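Local coordinates for protein beta-agarase (Persicobacter, PDB 6AII) that probably hydrolyses the beta-1,4 linkages of agarose to release neoagarobiose, as a GH16-family beta-agarase with a beta-sandwich catalytic domain, at residues 226-231 against 240-245. Residues are numbered along the deposited sequence; the frame is centred on the assembly and turned at random.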
loop_
_atom_site.group_PDB
_atom_site.type_symbol
_atom_site.label_atom_id
_atom_site.label_comp_id
_atom_site.label_asym_id
_atom_site.label_seq_id
_atom_site.Cartn_x
_atom_site.Cartn_y
_atom_site.Cartn_z
ATOM N N PRO A 226 -3.096 -13.724 14.333
ATOM C CA PRO A 226 -1.726 -13.722 13.916
ATOM C C PRO A 226 -1.426 -14.673 12.750
ATOM O O PRO A 226 -0.352 -14.513 12.182
ATOM C CB PRO A 226 -0.917 -14.107 15.185
ATOM C CG PRO A 226 -1.845 -13.619 16.284
ATOM C CD PRO A 226 -3.208 -14.010 15.790
ATOM N N ASN A 227 -2.310 -15.598 12.433
ATOM C CA ASN A 227 -2.099 -16.497 11.318
ATOM C C ASN A 227 -3.249 -16.388 10.298
ATOM O O ASN A 227 -3.588 -17.375 9.653
ATOM C CB ASN A 227 -1.948 -17.948 11.806
ATOM C CG ASN A 227 -0.610 -18.106 12.506
ATOM O OD1 ASN A 227 0.427 -18.186 11.847
ATOM N ND2 ASN A 227 -0.630 -18.011 13.834
ATOM N N HIS A 228 -3.842 -15.205 10.125
ATOM C CA HIS A 228 -5.033 -15.103 9.247
ATOM C C HIS A 228 -5.129 -13.682 8.670
ATOM O O HIS A 228 -5.437 -12.720 9.417
ATOM C CB HIS A 228 -6.303 -15.527 9.975
ATOM C CG HIS A 228 -7.471 -15.699 9.040
ATOM N ND1 HIS A 228 -7.948 -16.920 8.648
ATOM C CD2 HIS A 228 -8.287 -14.801 8.439
ATOM C CE1 HIS A 228 -9.008 -16.788 7.856
ATOM N NE2 HIS A 228 -9.234 -15.478 7.718
ATOM N N LEU A 229 -5.024 -13.590 7.327
ATOM C CA LEU A 229 -5.183 -12.323 6.625
ATOM C C LEU A 229 -6.179 -12.533 5.470
ATOM O O LEU A 229 -6.140 -13.585 4.803
ATOM C CB LEU A 229 -3.859 -11.909 5.989
ATOM C CG LEU A 229 -2.694 -11.558 6.882
ATOM C CD1 LEU A 229 -1.491 -11.246 5.992
ATOM C CD2 LEU A 229 -3.029 -10.389 7.777
ATOM N N GLU A 230 -7.083 -11.565 5.306
ATOM C CA GLU A 230 -7.987 -11.617 4.174
ATOM C C GLU A 230 -7.901 -10.294 3.447
ATOM O O GLU A 230 -7.916 -9.222 4.058
ATOM C CB GLU A 230 -9.458 -11.803 4.566
ATOM C CG GLU A 230 -9.693 -13.056 5.404
ATOM C CD GLU A 230 -11.087 -13.173 5.991
ATOM O OE1 GLU A 230 -11.911 -12.219 5.851
ATOM O OE2 GLU A 230 -11.323 -14.200 6.694
ATOM N N TYR A 231 -7.864 -10.347 2.087
ATOM C CA TYR A 231 -7.807 -9.090 1.259
ATOM C C TYR A 231 -9.091 -8.923 0.432
ATOM O O TYR A 231 -9.685 -9.900 -0.066
ATOM C CB TYR A 231 -6.629 -9.221 0.286
ATOM C CG TYR A 231 -5.283 -9.277 0.938
ATOM C CD1 TYR A 231 -4.791 -10.496 1.380
ATOM C CD2 TYR A 231 -4.478 -8.161 1.084
ATOM C CE1 TYR A 231 -3.546 -10.608 1.984
ATOM C CE2 TYR A 231 -3.235 -8.255 1.724
ATOM C CZ TYR A 231 -2.768 -9.485 2.140
ATOM O OH TYR A 231 -1.537 -9.570 2.723
ATOM N N THR A 240 -7.237 -15.125 0.857
ATOM C CA THR A 240 -7.080 -15.421 2.315
ATOM C C THR A 240 -5.787 -16.224 2.485
ATOM O O THR A 240 -5.516 -17.144 1.693
ATOM C CB THR A 240 -8.224 -16.284 2.839
ATOM O OG1 THR A 240 -9.387 -15.444 2.870
ATOM C CG2 THR A 240 -7.949 -16.803 4.240
ATOM N N LEU A 241 -5.007 -15.890 3.491
ATOM C CA LEU A 241 -3.922 -16.764 3.999
ATOM C C LEU A 241 -4.332 -17.142 5.440
ATOM O O LEU A 241 -4.652 -16.271 6.207
ATOM C CB LEU A 241 -2.599 -16.013 4.040
ATOM C CG LEU A 241 -1.764 -16.016 2.755
ATOM C CD1 LEU A 241 -2.488 -15.309 1.652
ATOM C CD2 LEU A 241 -0.373 -15.414 2.929
ATOM N N SER A 242 -4.320 -18.447 5.716
ATOM C CA SER A 242 -4.815 -18.940 7.027
ATOM C C SER A 242 -3.984 -20.150 7.457
ATOM O O SER A 242 -4.221 -21.247 6.951
ATOM C CB SER A 242 -6.260 -19.309 6.962
ATOM O OG SER A 242 -6.757 -19.384 8.306
ATOM N N GLY A 243 -3.013 -19.922 8.326
ATOM C CA GLY A 243 -2.118 -21.062 8.774
ATOM C C GLY A 243 -1.300 -21.637 7.638
ATOM O O GLY A 243 -0.472 -20.930 7.066
ATOM N N LYS A 244 -1.590 -22.902 7.261
ATOM C CA LYS A 244 -0.865 -23.541 6.204
ATOM C C LYS A 244 -1.666 -23.504 4.909
ATOM O O LYS A 244 -1.186 -24.010 3.882
ATOM C CB LYS A 244 -0.561 -25.009 6.548
ATOM C CG LYS A 244 0.279 -25.169 7.798
ATOM C CD LYS A 244 0.674 -26.635 7.977
ATOM C CE LYS A 244 1.595 -26.764 9.162
ATOM N NZ LYS A 244 2.122 -28.148 9.253
ATOM N N ASN A 245 -2.865 -22.913 4.941
ATOM C CA ASN A 245 -3.813 -22.935 3.827
ATOM C C ASN A 245 -3.920 -21.502 3.260
ATOM O O ASN A 245 -3.650 -20.539 3.991
ATOM C CB ASN A 245 -5.222 -23.297 4.270
ATOM C CG ASN A 245 -5.279 -24.741 4.762
ATOM O OD1 ASN A 245 -4.546 -25.591 4.291
ATOM N ND2 ASN A 245 -6.110 -25.001 5.742
#
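Leu229 and Leu241 face each other as the hydrogen-bonded pair of an antiparallel beta hairpin, strands 228-233 and 236-242, with Leu229 N to Leu241 O and Leu241 N to Leu229 O both 2.9 Å. The hairpin belongs to one sheet of the beta-sandwich common to GH16 enzymes. Beyond the strand, Gly243 N still reaches Asn227 O at 2.9 Å; Gly243 takes the second position of the type II' turn from Ser242 to Asn245, where its positive phi (64°) favours glycine. Both leucines point to the buried face, Leu229 against Trp223 and Leu265, Leu241 against Val264, a place suited to apolar chains.

On the other face stand two non-hydrogen-bonded pairs, His228 with Ser242 and Glu230 with Thr240. His228 has CG anti to its backbone N (chi1 -168°), which brings ND1 2.8 Å from Ser242 OG, a hydrogen bond in which either may donate, while Leu241 O lies above one ring face, offset toward the rim. The other ring nitrogen, NE2, donates to Glu230 OE2 at 2.7 Å, near the ring plane and on the anti side of the carboxylate, so two bonds fix the ring's rotation. A phenylalanine here has neither nitrogen, and Ser242 OG and the Glu230 carboxylate would probably be freer to turn. Glu230 OE1 turns to Tyr232 OH, and Thr240 OG1 bonds Trp237 NE1. The methyl Thr240 CG2 approaches the imidazole obliquely, 3.8 Å from His228 CE1.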